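Local coordinates for ABC transporter, substrate-binding protein (Streptococcus pneumoniae, PDB 5G5Y) that binds short- and long-chain fructooligosaccharides, preferring tetrasaccharides and larger, and delivers them to an ABC transporter for import into the cell, at residues Glu47-Asp52 / Met73-Lys78; Ala67-Leu72 / Glu430-Ile435; Asp308-Thr313 / Gly381-Ile386. All blocks are in the same frame, centred on the assembly; numbering follows the deposited sequence.

Following the chain from its N terminus, contact 1 closes a short loop: helix 45-55 meets helix 69-77 after a 20-residue excursion that includes strand 61-63. Contact 2 opens at 67-72, before that loop has closed, so the two cross; it closes only at 430-435, on helix 429-455. Contact 3 lies wholly within this long interval, joining 308-313 to 381-386. Helix 69-77 serves both contact 1 and contact 2, and Trp75 packs on Ala67 between them. A probable hydrogen bond from Ala67 N to Asp308 OD2, with Leu72 against Asp308 and Val311, ties contact 2 to the 308-313 side of contact 3, which itself joins that run to the approach to strand 384-386.

Contact 1: Glu47-Asp52 / Met73-Lys78; sequences EKRNLD and MNWAKK. With ZN (zinc ion), chain I.
Asn50 and Trp75 mark the nearest approach of the two backbones, with their CA atoms 10.5 Å apart; helix 45-55 and helix 69-77 are thus separated by long side chains. Large residues suit such a gap, and Trp75 and Arg49 fill it. The indole sends its six-membered end forward, edge first, into one face of the Arg49 guanidinium, with Trp75 CH2 3.5 Å from Arg49 NE. The ring and guanidinium planes stand 71° apart, so the aromatic edge, not its face, meets the cation. Arg49 reaches across with CG anti to the backbone N (chi1 177°) and then bends at chi3. Its side-on grip on Asn50 helps fix the rotation of the guanidinium: Asn50 OD1 accepts from Arg49 NE at 3.2 Å and from Arg49 NH2 at 3.0 Å, both nitrogens coming from one face of the amide. A water bridges the helices beside this cluster, accepting from Trp75 NE1 at 2.9 Å and giving a weak bond to Asn50 OD1. On the same helix as Arg49, Asp52 OD1 binds a zinc ion at 2.1 Å, and Tyr41 bonds to the other carboxylate oxygen. The pairing is buried: Arg49 makes a salt bridge to Asp65, whose loop also touches Trp75, while Arg49 and Asp52 both rest on Met8 of strand 3-10.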
# COMPACT_ATOMS: atom_id res chain seq x y z
N GLU A 47 6.19 -19.32 9.64
CA GLU A 47 6.92 -20.56 9.94
C GLU A 47 6.09 -21.56 10.76
O GLU A 47 6.09 -22.75 10.45
CB GLU A 47 8.26 -20.31 10.65
CG GLU A 47 9.14 -21.57 10.63
CD GLU A 47 9.12 -22.26 9.25
OE1 GLU A 47 9.54 -21.58 8.28
OE2 GLU A 47 8.63 -23.43 9.11
N LYS A 48 5.40 -21.07 11.78
CA LYS A 48 4.59 -21.92 12.63
C LYS A 48 3.43 -22.54 11.84
O LYS A 48 3.16 -23.73 11.94
CB LYS A 48 4.13 -21.14 13.85
CG LYS A 48 5.31 -20.84 14.80
CD LYS A 48 4.92 -19.92 15.94
CE LYS A 48 6.07 -19.67 16.91
NZ LYS A 48 5.69 -18.55 17.82
N ARG A 49 2.79 -21.73 10.98
CA ARG A 49 1.77 -22.22 10.05
C ARG A 49 2.31 -23.29 9.12
O ARG A 49 1.72 -24.35 8.99
CB ARG A 49 1.17 -21.05 9.26
CG ARG A 49 0.14 -21.49 8.22
CD ARG A 49 -0.03 -20.49 7.11
NE ARG A 49 1.22 -20.33 6.41
CZ ARG A 49 1.67 -19.22 5.84
NH1 ARG A 49 0.94 -18.12 5.81
NH2 ARG A 49 2.87 -19.24 5.26
N ASN A 50 3.47 -23.03 8.49
CA ASN A 50 4.06 -24.01 7.57
C ASN A 50 4.42 -25.36 8.23
O ASN A 50 4.23 -26.43 7.62
CB ASN A 50 5.28 -23.41 6.84
CG ASN A 50 4.91 -22.26 5.90
OD1 ASN A 50 3.74 -22.06 5.53
ND2 ASN A 50 5.91 -21.46 5.55
N LEU A 51 4.88 -25.33 9.49
CA LEU A 51 5.15 -26.57 10.25
C LEU A 51 3.88 -27.37 10.53
O LEU A 51 3.87 -28.60 10.42
CB LEU A 51 5.86 -26.29 11.57
CG LEU A 51 7.35 -26.00 11.46
CD1 LEU A 51 7.86 -25.45 12.77
CD2 LEU A 51 8.12 -27.23 11.03
N ASP A 52 2.81 -26.66 10.85
CA ASP A 52 1.49 -27.29 11.01
C ASP A 52 0.99 -27.96 9.74
O ASP A 52 0.48 -29.09 9.79
CB ASP A 52 0.47 -26.27 11.56
CG ASP A 52 0.73 -25.94 12.99
OD1 ASP A 52 1.58 -26.64 13.56
OD2 ASP A 52 0.12 -25.01 13.57
N MET A 73 -1.38 -21.28 -4.42
CA MET A 73 -1.30 -22.25 -5.52
C MET A 73 -0.75 -23.60 -5.09
O MET A 73 -1.28 -24.63 -5.47
CB MET A 73 -0.44 -21.71 -6.67
CG MET A 73 -1.10 -20.66 -7.55
SD MET A 73 -2.87 -20.90 -7.85
CE MET A 73 -2.89 -19.95 -9.38
N ASN A 74 0.34 -23.57 -4.33
CA ASN A 74 0.89 -24.81 -3.80
C ASN A 74 -0.14 -25.53 -2.93
O ASN A 74 -0.37 -26.72 -3.11
CB ASN A 74 2.15 -24.55 -3.00
CG ASN A 74 3.38 -24.47 -3.87
OD1 ASN A 74 3.44 -25.06 -4.96
ND2 ASN A 74 4.38 -23.72 -3.40
N TRP A 75 -0.78 -24.80 -2.01
CA TRP A 75 -1.74 -25.43 -1.10
C TRP A 75 -2.96 -25.99 -1.83
O TRP A 75 -3.46 -27.06 -1.46
CB TRP A 75 -2.22 -24.47 -0.03
CG TRP A 75 -1.16 -24.01 0.88
CD1 TRP A 75 0.04 -24.63 1.13
CD2 TRP A 75 -1.18 -22.82 1.69
NE1 TRP A 75 0.76 -23.88 2.04
CE2 TRP A 75 0.05 -22.77 2.39
CE3 TRP A 75 -2.08 -21.76 1.84
CZ2 TRP A 75 0.38 -21.73 3.27
CZ3 TRP A 75 -1.78 -20.75 2.74
CH2 TRP A 75 -0.55 -20.73 3.43
N ALA A 76 -3.42 -25.27 -2.84
CA ALA A 76 -4.52 -25.73 -3.69
C ALA A 76 -4.14 -27.00 -4.45
O ALA A 76 -4.88 -28.00 -4.42
CB ALA A 76 -4.93 -24.65 -4.67
N LYS A 77 -2.98 -26.95 -5.09
CA LYS A 77 -2.45 -28.09 -5.87
C LYS A 77 -2.29 -29.36 -5.01
O LYS A 77 -2.67 -30.46 -5.43
CB LYS A 77 -1.10 -27.69 -6.46
CG LYS A 77 -0.56 -28.57 -7.54
CD LYS A 77 0.84 -28.12 -7.95
CE LYS A 77 1.26 -28.75 -9.28
NZ LYS A 77 0.83 -30.18 -9.42
N LYS A 78 -1.76 -29.20 -3.80
CA LYS A 78 -1.64 -30.30 -2.85
C LYS A 78 -2.93 -30.66 -2.09
O LYS A 78 -2.91 -31.59 -1.33
CB LYS A 78 -0.54 -30.00 -1.83
CG LYS A 78 0.84 -29.81 -2.46
CD LYS A 78 1.90 -29.53 -1.39
CE LYS A 78 2.77 -28.30 -1.68
NZ LYS A 78 4.04 -28.59 -2.40
ZN ZN I . 2.64 -26.32 15.33
O HOH W 1 3.79 -24.85 14.47
O HOH W 2 3.33 -24.12 3.43
O HOH W 3 1.23 -27.73 16.15

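Contact 2: Ala67-Leu72 / Glu430-Ile435; sequences ASDVDL and EDLDKI
Apolar packing joins Leu432 to the first turn of helix 69-77, where Val70 and Leu432 bring their CA atoms to 7.0 Å. The Leu432 branch CD1 does most of the touching. Leu432 CD1 sits 3.7 Å from Asp69 CB, while CD2 lies a little farther from the same methylene. The backbone takes part too, Val70 N lying 3.9 Å from Leu432 CD1. Val70 adds its CG2 methyl, 4.2 Å from Leu432 CD1. A leucine suits this place because both methyls of its fork come up to the same side of the Asp69 methylene. Leu432 CG lies beside its backbone N (chi1 -77°), which sends the fork across to the other helix. Asp433 flanks the patch, with its OD1 near the Val70 methyl.

Polar bonds act within the segments and outward, and none crosses the contact. Ser68 is the N-cap of helix 69-77, its OG accepting from Asp71 N at 3.1 Å over a nearly straight bond (164°). Asp71 OD2 answers with a weak bond from Ser68 N at 3.3 Å, completing a capping box that ties up amides at the helix start. The Asp69 carboxylate makes a salt bridge to Arg307, and its methylene is the part that meets Leu432.

This surface contact joins the start of helix 69-77 to the start of the long helix 429-455. Helix 475-492 packs against Ile435 through Tyr478 and Ile481, and its Lys484 and Tyr485 bind Asp431; Leu72 of helix 69-77 rests on Ile81, Ser118 and Asp308.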
# COMPACT_ATOMS: atom_id res chain seq x y z
N ALA A 67 -1.09 -15.17 3.10
CA ALA A 67 -0.18 -15.95 2.25
C ALA A 67 0.07 -15.32 0.88
O ALA A 67 -0.77 -14.59 0.39
CB ALA A 67 -0.73 -17.32 2.04
N SER A 68 1.22 -15.65 0.27
CA SER A 68 1.53 -15.25 -1.10
C SER A 68 0.72 -16.08 -2.13
O SER A 68 0.19 -17.16 -1.82
CB SER A 68 3.02 -15.40 -1.37
OG SER A 68 3.34 -16.78 -1.52
N ASP A 69 0.64 -15.57 -3.36
CA ASP A 69 -0.01 -16.28 -4.46
C ASP A 69 0.62 -17.64 -4.74
O ASP A 69 -0.08 -18.63 -4.95
CB ASP A 69 -0.03 -15.41 -5.72
CG ASP A 69 -0.97 -14.22 -5.57
OD1 ASP A 69 -1.81 -14.20 -4.62
OD2 ASP A 69 -0.88 -13.29 -6.40
N VAL A 70 1.95 -17.67 -4.65
CA VAL A 70 2.72 -18.92 -4.76
C VAL A 70 2.26 -19.95 -3.73
O VAL A 70 2.02 -21.08 -4.10
CB VAL A 70 4.24 -18.64 -4.61
CG1 VAL A 70 5.01 -19.92 -4.30
CG2 VAL A 70 4.75 -18.05 -5.89
N ASP A 71 2.14 -19.52 -2.47
CA ASP A 71 1.66 -20.36 -1.35
C ASP A 71 0.26 -20.86 -1.63
O ASP A 71 0.00 -22.06 -1.50
CB ASP A 71 1.59 -19.60 0.00
CG ASP A 71 2.93 -19.25 0.61
OD1 ASP A 71 3.92 -19.96 0.39
OD2 ASP A 71 2.97 -18.24 1.36
N LEU A 72 -0.67 -19.97 -2.00
CA LEU A 72 -2.06 -20.41 -2.27
C LEU A 72 -2.12 -21.49 -3.33
O LEU A 72 -2.81 -22.49 -3.15
CB LEU A 72 -2.98 -19.24 -2.72
CG LEU A 72 -3.34 -18.23 -1.63
CD1 LEU A 72 -4.14 -17.06 -2.26
CD2 LEU A 72 -4.11 -18.87 -0.48
N GLU A 430 3.39 -20.84 -13.07
CA GLU A 430 4.44 -20.67 -14.06
C GLU A 430 4.77 -19.20 -14.32
O GLU A 430 5.94 -18.80 -14.40
CB GLU A 430 4.01 -21.31 -15.37
CG GLU A 430 5.09 -21.33 -16.44
CD GLU A 430 4.56 -21.70 -17.82
OE1 GLU A 430 3.32 -21.73 -18.03
OE2 GLU A 430 5.40 -21.93 -18.72
N ASP A 431 3.73 -18.41 -14.48
CA ASP A 431 3.92 -16.96 -14.66
C ASP A 431 4.46 -16.29 -13.42
O ASP A 431 5.37 -15.45 -13.53
CB ASP A 431 2.65 -16.30 -15.19
CG ASP A 431 2.37 -16.65 -16.66
OD1 ASP A 431 3.33 -16.95 -17.40
OD2 ASP A 431 1.21 -16.63 -17.10
N LEU A 432 3.97 -16.68 -12.26
CA LEU A 432 4.49 -16.14 -10.99
C LEU A 432 5.99 -16.33 -10.88
O LEU A 432 6.73 -15.38 -10.57
CB LEU A 432 3.77 -16.75 -9.78
CG LEU A 432 2.38 -16.20 -9.48
CD1 LEU A 432 1.61 -17.11 -8.54
CD2 LEU A 432 2.51 -14.83 -8.86
N ASP A 433 6.45 -17.55 -11.18
CA ASP A 433 7.87 -17.87 -11.14
C ASP A 433 8.68 -17.12 -12.21
O ASP A 433 9.78 -16.69 -11.94
CB ASP A 433 8.10 -19.39 -11.30
CG ASP A 433 7.54 -20.20 -10.12
OD1 ASP A 433 7.21 -19.64 -9.02
OD2 ASP A 433 7.44 -21.43 -10.31
N LYS A 434 8.16 -16.99 -13.41
CA LYS A 434 8.84 -16.24 -14.46
C LYS A 434 9.02 -14.77 -14.10
O LYS A 434 10.08 -14.18 -14.33
CB LYS A 434 8.04 -16.29 -15.76
CG LYS A 434 8.09 -17.63 -16.46
CD LYS A 434 7.57 -17.58 -17.89
CE LYS A 434 6.07 -17.52 -17.93
NZ LYS A 434 5.50 -17.41 -19.30
N ILE A 435 7.95 -14.19 -13.55
CA ILE A 435 7.95 -12.78 -13.15
C ILE A 435 8.90 -12.54 -11.97
O ILE A 435 9.67 -11.59 -11.99
CB ILE A 435 6.48 -12.33 -12.85
CG1 ILE A 435 5.64 -12.32 -14.13
CG2 ILE A 435 6.36 -10.98 -12.13
CD1 ILE A 435 6.12 -11.41 -15.24

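Contact 3: Asp308-Thr313 / Gly381-Ile386; sequences DKMVIT and GGPLAI
Lys309 lays its CB over the carbonyl group of Gly382, 3.4 Å from Gly382 C, and its CG stays beside Gly382 O at 3.8 Å. A bend at chi2 (-61°) then leads the rest of the chain away from the loop, and this lysine is one of the residues that bind substrate. Glycine suits position 382 because its positive phi (75°) is a backbone conformation easy for that residue and because a CB there would run into the ring of Pro383. The neighbouring pair crosses obliquely. Met310 sets its CB 3.9 Å from Pro383 CG, and after a bend at chi2 its SD also comes to 3.9 Å from that carbon, so the flexible thioether fits against the rigid pyrrolidine ring. Lys309 and Met310 both face Phe119, forming a classic beta bulge in the run that includes strand 310-312, an outermost strand of its four-stranded sheet; Pro383 precedes strand 384-386, at the edge of a separate three-stranded sheet. Main chain also takes part, since Lys309 O lies 3.6 Å from Pro383 CD. Ile326 of helix 319-329 and His63 of strand 61-63 each touch both Met310 and Pro383, and Asn64 accepts from Gly382 N.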
# COMPACT_ATOMS: atom_id res chain seq x y z
N ASP A 308 -5.68 -13.02 0.40
CA ASP A 308 -5.89 -14.05 1.41
C ASP A 308 -5.74 -13.56 2.83
O ASP A 308 -4.63 -13.32 3.33
CB ASP A 308 -4.93 -15.21 1.15
CG ASP A 308 -4.88 -16.19 2.28
OD1 ASP A 308 -5.91 -16.38 3.01
OD2 ASP A 308 -3.79 -16.79 2.42
N LYS A 309 -6.86 -13.39 3.49
CA LYS A 309 -6.90 -13.31 4.93
C LYS A 309 -7.68 -14.45 5.57
O LYS A 309 -7.94 -14.39 6.77
CB LYS A 309 -7.44 -11.96 5.38
CG LYS A 309 -6.52 -10.80 5.15
CD LYS A 309 -5.18 -10.87 5.86
CE LYS A 309 -4.35 -9.67 5.46
NZ LYS A 309 -3.31 -9.42 6.46
N MET A 310 -8.07 -15.45 4.79
CA MET A 310 -8.65 -16.69 5.34
C MET A 310 -8.72 -17.73 4.27
O MET A 310 -9.14 -17.42 3.17
CB MET A 310 -10.06 -16.49 5.85
CG MET A 310 -10.59 -17.63 6.70
SD MET A 310 -11.38 -16.96 8.16
CE MET A 310 -12.02 -18.46 8.95
N VAL A 311 -8.27 -18.95 4.58
CA VAL A 311 -8.44 -20.12 3.74
C VAL A 311 -9.14 -21.23 4.55
O VAL A 311 -9.09 -21.25 5.77
CB VAL A 311 -7.12 -20.66 3.19
CG1 VAL A 311 -6.46 -19.67 2.23
CG2 VAL A 311 -6.14 -21.02 4.30
N ILE A 312 -9.80 -22.14 3.85
CA ILE A 312 -10.50 -23.24 4.49
C ILE A 312 -9.74 -24.51 4.12
O ILE A 312 -9.45 -24.75 2.92
CB ILE A 312 -11.95 -23.30 4.01
CG1 ILE A 312 -12.72 -22.07 4.55
CG2 ILE A 312 -12.59 -24.63 4.46
CD1 ILE A 312 -14.17 -22.02 4.07
N THR A 313 -9.42 -25.32 5.12
CA THR A 313 -8.61 -26.51 4.87
C THR A 313 -9.43 -27.70 4.44
O THR A 313 -10.66 -27.76 4.66
CB THR A 313 -7.82 -26.97 6.10
OG1 THR A 313 -8.75 -27.44 7.08
CG2 THR A 313 -7.01 -25.85 6.67
N GLY A 381 -8.39 -8.38 12.49
CA GLY A 381 -7.87 -8.68 11.16
C GLY A 381 -8.80 -9.65 10.48
O GLY A 381 -10.02 -9.60 10.68
N GLY A 382 -8.23 -10.56 9.70
CA GLY A 382 -8.99 -11.54 8.99
C GLY A 382 -9.70 -10.98 7.77
O GLY A 382 -9.46 -9.82 7.36
N PRO A 383 -10.62 -11.78 7.20
CA PRO A 383 -11.31 -11.38 5.97
C PRO A 383 -12.38 -10.33 6.28
O PRO A 383 -13.16 -10.46 7.26
CB PRO A 383 -11.93 -12.69 5.49
CG PRO A 383 -12.26 -13.41 6.76
CD PRO A 383 -11.15 -13.05 7.73
N LEU A 384 -12.44 -9.28 5.47
CA LEU A 384 -13.33 -8.17 5.70
C LEU A 384 -13.33 -7.22 4.51
O LEU A 384 -12.42 -7.27 3.63
CB LEU A 384 -12.93 -7.40 7.00
CG LEU A 384 -11.57 -6.66 7.01
CD1 LEU A 384 -11.68 -5.27 6.43
CD2 LEU A 384 -10.98 -6.60 8.45
N ALA A 385 -14.33 -6.35 4.49
CA ALA A 385 -14.41 -5.32 3.47
C ALA A 385 -14.97 -4.02 3.98
O ALA A 385 -16.04 -3.99 4.58
CB ALA A 385 -15.24 -5.77 2.29
N ILE A 386 -14.21 -2.96 3.69
CA ILE A 386 -14.64 -1.57 3.91
C ILE A 386 -14.60 -0.87 2.55
O ILE A 386 -13.52 -0.71 1.94
CB ILE A 386 -13.75 -0.84 4.91
CG1 ILE A 386 -13.70 -1.63 6.23
CG2 ILE A 386 -14.28 0.57 5.20
CD1 ILE A 386 -12.65 -1.15 7.20